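PDB 3UAQ: LbpB B-lobe from Moraxella bovis, which probably binds host lactoferrin at the bacterial surface, as the N-lobe of a lipoprotein thought to help in acquiring iron. Local coordinates for residues V58-K63 against N85-A90; N93-L98 against Y154-G159. One frame throughout, in Å; residues are numbered along the deposited sequence.

Contact 1 of 2, residues V58-K63 against N85-A90; sequences VLAIPK and NNITTA
Leu59 and Thr88 lie opposite each other in a short antiparallel beta pairing of strands 57-60 and 88-89, in the region matching the N-lobe handle of transferrin-binding proteins. Theirs is the hydrogen-bonded position of the register, with Leu59 O 2.9 Å from Thr88 N and Leu59 N 3.1 Å from Thr88 O. Val58 and Thr89 form the adjoining non-hydrogen-bonded pair, where the backbones draw in to 4.4 Å between Val58 CA and Thr89 CA. On one face of the sheet, the Leu59 side chain has CG anti to the backbone N (chi1 -167°), and its CD2 meets the methyl CG2 of Thr88 at 3.6 Å. Threonine suits this place: being beta-branched it is at home in a strand, its methyl meets the leucine, and its small polar hydroxyl suits a residue that is only partly buried. The other face belongs to Val58 and Thr89. There Val58 CG1 approaches Thr89 OG1, while Val58 CB also takes the branch methyl CG2 of Ile87, at 3.6 Å. Past the end of strand 57-60 the contact thins, and the end of Ile61 comes near Asn86, its CD1 lying by both the carbonyl O and CB.

Further out, strand 57-60 is an inner strand, since Val58 and Ala60 also make backbone hydrogen bonds to Tyr157 and Leu155 on its other edge. Ala60 and Ile87 both touch the side chain of Phe333 of strand 332-340 in the beta barrel, apolar against apolar. Leu59 instead meets Tyr154 and Pro94 on the opposite face. Ser57 OG is also hydrogen-bonded to Ala90 O. Beside the Leu59-Thr88 pair, Ile87 CA makes a bent C-H...O contact with Leu59 O, 3.3 Å away.

Contact 2 of 2, residues N93-L98 against Y154-G159; sequences NPLPAL and YLYYYG
Leu98 sets its methyl CD2 over the centre of the Tyr154 ring, 3.7 Å from the centroid, a CH-pi contact that helps pack helix 95-105 onto one face of the sheet that holds strand 146-159. Tyr154, Tyr156 and Tyr158, every second residue of the strand, all turn to this face, and each ring receives a different partner. Leu95 lays CD1 over the Tyr156 ring, 4.0 Å from its centroid and displaced toward the rim, while its CD2 lies near CE2 and CZ. Over the third ring lies mainly the backbone of Asn93, its N 3.4 Å from Tyr158 CZ and its CA also over the face, with CB near CE2.

Two first torsions set up the leucine contacts. Leu98 holds CG anti to its carbonyl carbon (chi1 -55°), which brings CD2 over Tyr154; Tyr156 places CG between its backbone N and carbonyl carbon (chi1 61°), presenting a ring face to Leu95. Pro94, with no N-H to satisfy, precedes Leu95; its O accepts Leu98 N at 3.0 Å, and its CD comes obliquely to Tyr158.

No hydrogen bond crosses between the segments. Tyr154 OH makes weak bonds to Glu101 and Arg105 further along the helix. The interface thus rests largely on dispersion and CH-pi contact, with the Tyr154 hydroxyl turned to polar partners on the helix.

How the contacts relate
From the N terminus, strand 57-60 comes first, and contact 1 closes the excursion through residues 64-84 by bringing strand 88-89 back alongside it. A few residues later the chain enters helix 95-105, and contact 2 closes a much longer loop, residues 99-153, when strand 146-159 packs against that helix. The two loops follow in series, neither enclosing the other. They meet in the sheet, where strands 57-60 and 146-159 are neighbours. Strands 88-89, 57-60 and 146-159 are thereby joined side by side, and the helix lies across one face.

Contact 1 of 2, residues V58-K63 against N85-A90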
loop_
_atom_site.group_PDB
_atom_site.type_symbol
_atom_site.label_atom_id
_atom_site.label_comp_id
_atom_site.label_asym_id
_atom_site.label_seq_id
_atom_site.Cartn_x
_atom_site.Cartn_y
_atom_site.Cartn_z
ATOM N N VAL A 58 -15.571 -12.069 0.032
ATOM C CA VAL A 58 -15.071 -13.409 0.335
ATOM C C VAL A 58 -13.553 -13.539 0.233
ATOM O O VAL A 58 -12.827 -12.560 -0.032
ATOM C CB VAL A 58 -15.756 -14.503 -0.528
ATOM C CG1 VAL A 58 -16.997 -15.028 0.178
ATOM C CG2 VAL A 58 -16.109 -13.954 -1.888
ATOM N N LEU A 59 -13.087 -14.771 0.425
ATOM C CA LEU A 59 -11.702 -15.015 0.797
ATOM C C LEU A 59 -11.305 -16.493 0.691
ATOM O O LEU A 59 -12.006 -17.363 1.208
ATOM C CB LEU A 59 -11.532 -14.521 2.223
ATOM C CG LEU A 59 -10.155 -14.342 2.828
ATOM C CD1 LEU A 59 -10.243 -13.247 3.880
ATOM C CD2 LEU A 59 -9.678 -15.654 3.424
ATOM N N ALA A 60 -10.188 -16.770 0.018
ATOM C CA ALA A 60 -9.680 -18.139 -0.121
ATOM C C ALA A 60 -8.153 -18.220 -0.020
ATOM O O ALA A 60 -7.468 -17.242 0.302
ATOM C CB ALA A 60 -10.165 -18.783 -1.444
ATOM N N ILE A 61 -7.632 -19.404 -0.324
ATOM C CA ILE A 61 -6.272 -19.775 0.034
ATOM C C ILE A 61 -5.583 -20.500 -1.130
ATOM O O ILE A 61 -6.245 -21.169 -1.918
ATOM C CB ILE A 61 -6.318 -20.647 1.298
ATOM C CG1 ILE A 61 -7.780 -20.833 1.727
ATOM C CG2 ILE A 61 -5.541 -19.997 2.420
ATOM C CD1 ILE A 61 -7.994 -21.693 2.974
ATOM N N PRO A 62 -4.249 -20.380 -1.237
ATOM C CA PRO A 62 -3.536 -20.660 -2.490
ATOM C C PRO A 62 -3.197 -22.142 -2.721
ATOM O O PRO A 62 -2.730 -22.490 -3.806
ATOM C CB PRO A 62 -2.255 -19.836 -2.331
ATOM C CG PRO A 62 -1.972 -19.942 -0.854
ATOM C CD PRO A 62 -3.311 -20.075 -0.145
ATOM N N LYS A 63 -3.402 -22.992 -1.721
ATOM C CA LYS A 63 -3.221 -24.435 -1.905
ATOM C C LYS A 63 -1.775 -24.865 -2.150
ATOM O O LYS A 63 -0.977 -24.108 -2.710
ATOM C CB LYS A 63 -4.084 -24.932 -3.063
ATOM C CG LYS A 63 -5.570 -24.811 -2.824
ATOM C CD LYS A 63 -6.264 -24.410 -4.101
ATOM C CE LYS A 63 -5.693 -23.103 -4.616
ATOM N NZ LYS A 63 -5.939 -22.922 -6.066
ATOM N N ASN A 85 -15.852 -24.755 -0.341
ATOM C CA ASN A 85 -16.151 -24.793 1.083
ATOM C C ASN A 85 -15.050 -24.146 1.898
ATOM O O ASN A 85 -15.246 -23.828 3.070
ATOM C CB ASN A 85 -16.381 -26.232 1.546
ATOM C CG ASN A 85 -17.632 -26.849 0.937
ATOM O OD1 ASN A 85 -18.191 -26.323 -0.013
ATOM N ND2 ASN A 85 -18.060 -27.972 1.477
ATOM N N ASN A 86 -13.894 -23.954 1.271
ATOM C CA ASN A 86 -12.790 -23.265 1.918
ATOM C C ASN A 86 -12.890 -21.758 1.734
ATOM O O ASN A 86 -12.038 -21.008 2.227
ATOM C CB ASN A 86 -11.450 -23.773 1.392
ATOM C CG ASN A 86 -11.101 -25.130 1.936
ATOM O OD1 ASN A 86 -11.474 -25.470 3.064
ATOM N ND2 ASN A 86 -10.389 -25.926 1.139
ATOM N N ILE A 87 -13.923 -21.318 1.018
ATOM C CA ILE A 87 -14.118 -19.890 0.798
ATOM C C ILE A 87 -14.803 -19.257 1.992
ATOM O O ILE A 87 -16.028 -19.287 2.115
ATOM C CB ILE A 87 -14.945 -19.588 -0.465
ATOM C CG1 ILE A 87 -14.275 -20.190 -1.701
ATOM C CG2 ILE A 87 -15.134 -18.086 -0.628
ATOM C CD1 ILE A 87 -15.010 -19.902 -2.993
ATOM N N THR A 88 -13.997 -18.682 2.874
ATOM C CA THR A 88 -14.518 -17.958 4.019
ATOM C C THR A 88 -15.242 -16.711 3.528
ATOM O O THR A 88 -14.854 -16.113 2.519
ATOM C CB THR A 88 -13.393 -17.559 4.993
ATOM O OG1 THR A 88 -13.310 -16.130 5.080
ATOM C CG2 THR A 88 -12.042 -18.127 4.533
ATOM N N THR A 89 -16.307 -16.334 4.228
ATOM C CA THR A 89 -17.032 -15.109 3.916
ATOM C C THR A 89 -16.560 -13.989 4.843
ATOM O O THR A 89 -16.193 -14.243 5.996
ATOM C CB THR A 89 -18.554 -15.305 4.056
ATOM O OG1 THR A 89 -19.034 -16.103 2.966
ATOM C CG2 THR A 89 -19.281 -13.961 4.059
ATOM N N ALA A 90 -16.558 -12.756 4.339
ATOM C CA ALA A 90 -16.153 -11.607 5.147
ATOM C C ALA A 90 -17.324 -10.672 5.440
ATOM O O ALA A 90 -18.049 -10.269 4.529
ATOM C CB ALA A 90 -15.034 -10.852 4.462
#

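Contact 2 of 2, residues N93-L98 against Y154-G159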
loop_
_atom_site.group_PDB
_atom_site.type_symbol
_atom_site.label_atom_id
_atom_site.label_comp_id
_atom_site.label_asym_id
_atom_site.label_seq_id
_atom_site.Cartn_x
_atom_site.Cartn_y
_atom_site.Cartn_z
ATOM N N ASN A 93 -13.690 -5.826 6.815
ATOM C CA ASN A 93 -12.374 -5.833 6.184
ATOM C C ASN A 93 -11.497 -6.968 6.730
ATOM O O ASN A 93 -11.064 -6.929 7.882
ATOM C CB ASN A 93 -11.693 -4.475 6.374
ATOM C CG ASN A 93 -10.376 -4.378 5.641
ATOM O OD1 ASN A 93 -10.112 -5.141 4.710
ATOM N ND2 ASN A 93 -9.538 -3.435 6.057
ATOM N N PRO A 94 -11.231 -7.983 5.892
ATOM C CA PRO A 94 -10.573 -9.241 6.261
ATOM C C PRO A 94 -9.055 -9.119 6.375
ATOM O O PRO A 94 -8.405 -10.050 6.848
ATOM C CB PRO A 94 -10.908 -10.144 5.079
ATOM C CG PRO A 94 -10.936 -9.204 3.925
ATOM C CD PRO A 94 -11.574 -7.952 4.458
ATOM N N LEU A 95 -8.494 -8.005 5.920
ATOM C CA LEU A 95 -7.036 -7.855 5.867
ATOM C C LEU A 95 -6.334 -7.762 7.227
ATOM O O LEU A 95 -5.295 -8.380 7.417
ATOM C CB LEU A 95 -6.633 -6.702 4.948
ATOM C CG LEU A 95 -6.591 -7.186 3.498
ATOM C CD1 LEU A 95 -7.492 -6.363 2.588
ATOM C CD2 LEU A 95 -5.165 -7.213 2.988
ATOM N N PRO A 96 -6.885 -6.980 8.172
ATOM C CA PRO A 96 -6.388 -7.075 9.556
ATOM C C PRO A 96 -6.214 -8.534 9.997
ATOM O O PRO A 96 -5.104 -8.961 10.355
ATOM C CB PRO A 96 -7.500 -6.409 10.358
ATOM C CG PRO A 96 -8.024 -5.353 9.412
ATOM C CD PRO A 96 -7.844 -5.871 7.999
ATOM N N ALA A 97 -7.315 -9.281 9.944
ATOM C CA ALA A 97 -7.332 -10.697 10.289
ATOM C C ALA A 97 -6.238 -11.526 9.591
ATOM O O ALA A 97 -5.545 -12.315 10.242
ATOM C CB ALA A 97 -8.711 -11.284 10.008
ATOM N N LEU A 98 -6.098 -11.372 8.275
ATOM C CA LEU A 98 -5.168 -12.200 7.514
ATOM C C LEU A 98 -3.721 -11.829 7.815
ATOM O O LEU A 98 -2.848 -12.701 7.941
ATOM C CB LEU A 98 -5.448 -12.076 6.018
ATOM C CG LEU A 98 -6.883 -12.385 5.571
ATOM C CD1 LEU A 98 -7.112 -11.916 4.147
ATOM C CD2 LEU A 98 -7.214 -13.863 5.709
ATOM N N TYR A 154 -3.452 -15.695 0.726
ATOM C CA TYR A 154 -4.894 -15.568 0.637
ATOM C C TYR A 154 -5.261 -14.662 -0.521
ATOM O O TYR A 154 -4.558 -13.674 -0.788
ATOM C CB TYR A 154 -5.441 -14.945 1.919
ATOM C CG TYR A 154 -5.407 -15.849 3.128
ATOM C CD1 TYR A 154 -4.322 -15.850 3.993
ATOM C CD2 TYR A 154 -6.466 -16.695 3.408
ATOM C CE1 TYR A 154 -4.296 -16.676 5.103
ATOM C CE2 TYR A 154 -6.452 -17.519 4.515
ATOM C CZ TYR A 154 -5.366 -17.509 5.361
ATOM O OH TYR A 154 -5.362 -18.341 6.464
ATOM N N LEU A 155 -6.357 -14.999 -1.204
ATOM C CA LEU A 155 -6.959 -14.095 -2.180
ATOM C C LEU A 155 -8.292 -13.588 -1.646
ATOM O O LEU A 155 -9.061 -14.342 -1.053
ATOM C CB LEU A 155 -7.156 -14.780 -3.534
ATOM C CG LEU A 155 -6.194 -14.344 -4.639
ATOM C CD1 LEU A 155 -5.046 -15.321 -4.757
ATOM C CD2 LEU A 155 -6.918 -14.229 -5.960
ATOM N N TYR A 156 -8.567 -12.307 -1.850
ATOM C CA TYR A 156 -9.738 -11.697 -1.234
ATOM C C TYR A 156 -10.469 -10.720 -2.150
ATOM O O TYR A 156 -9.918 -10.227 -3.146
ATOM C CB TYR A 156 -9.320 -10.968 0.045
ATOM C CG TYR A 156 -8.336 -9.856 -0.235
ATOM C CD1 TYR A 156 -8.777 -8.592 -0.590
ATOM C CD2 TYR A 156 -6.963 -10.074 -0.166
ATOM C CE1 TYR A 156 -7.883 -7.569 -0.859
ATOM C CE2 TYR A 156 -6.059 -9.053 -0.433
ATOM C CZ TYR A 156 -6.526 -7.800 -0.780
ATOM O OH TYR A 156 -5.640 -6.775 -1.049
ATOM N N TYR A 157 -11.721 -10.452 -1.797
ATOM C CA TYR A 157 -12.430 -9.288 -2.316
ATOM C C TYR A 157 -13.428 -8.830 -1.255
ATOM O O TYR A 157 -14.105 -9.647 -0.632
ATOM C CB TYR A 157 -13.127 -9.593 -3.651
ATOM C CG TYR A 157 -14.636 -9.741 -3.559
ATOM C CD1 TYR A 157 -15.468 -8.626 -3.455
ATOM C CD2 TYR A 157 -15.232 -10.995 -3.598
ATOM C CE1 TYR A 157 -16.852 -8.762 -3.375
ATOM C CE2 TYR A 157 -16.614 -11.142 -3.521
ATOM C CZ TYR A 157 -17.420 -10.025 -3.409
ATOM O OH TYR A 157 -18.793 -10.169 -3.330
ATOM N N TYR A 158 -13.506 -7.522 -1.046
ATOM C CA TYR A 158 -14.382 -6.961 -0.034
ATOM C C TYR A 158 -14.916 -5.610 -0.479
ATOM O O TYR A 158 -14.347 -4.964 -1.362
ATOM C CB TYR A 158 -13.631 -6.821 1.292
ATOM C CG TYR A 158 -14.383 -6.067 2.367
ATOM C CD1 TYR A 158 -15.539 -6.587 2.927
ATOM C CD2 TYR A 158 -13.933 -4.837 2.824
ATOM C CE1 TYR A 158 -16.233 -5.903 3.911
ATOM C CE2 TYR A 158 -14.619 -4.144 3.810
ATOM C CZ TYR A 158 -15.771 -4.685 4.350
ATOM O OH TYR A 158 -16.465 -4.014 5.331
ATOM N N GLY A 159 -16.018 -5.192 0.133
ATOM C CA GLY A 159 -16.611 -3.905 -0.170
ATOM C C GLY A 159 -17.251 -3.277 1.052
ATOM O O GLY A 159 -17.905 -3.960 1.840
#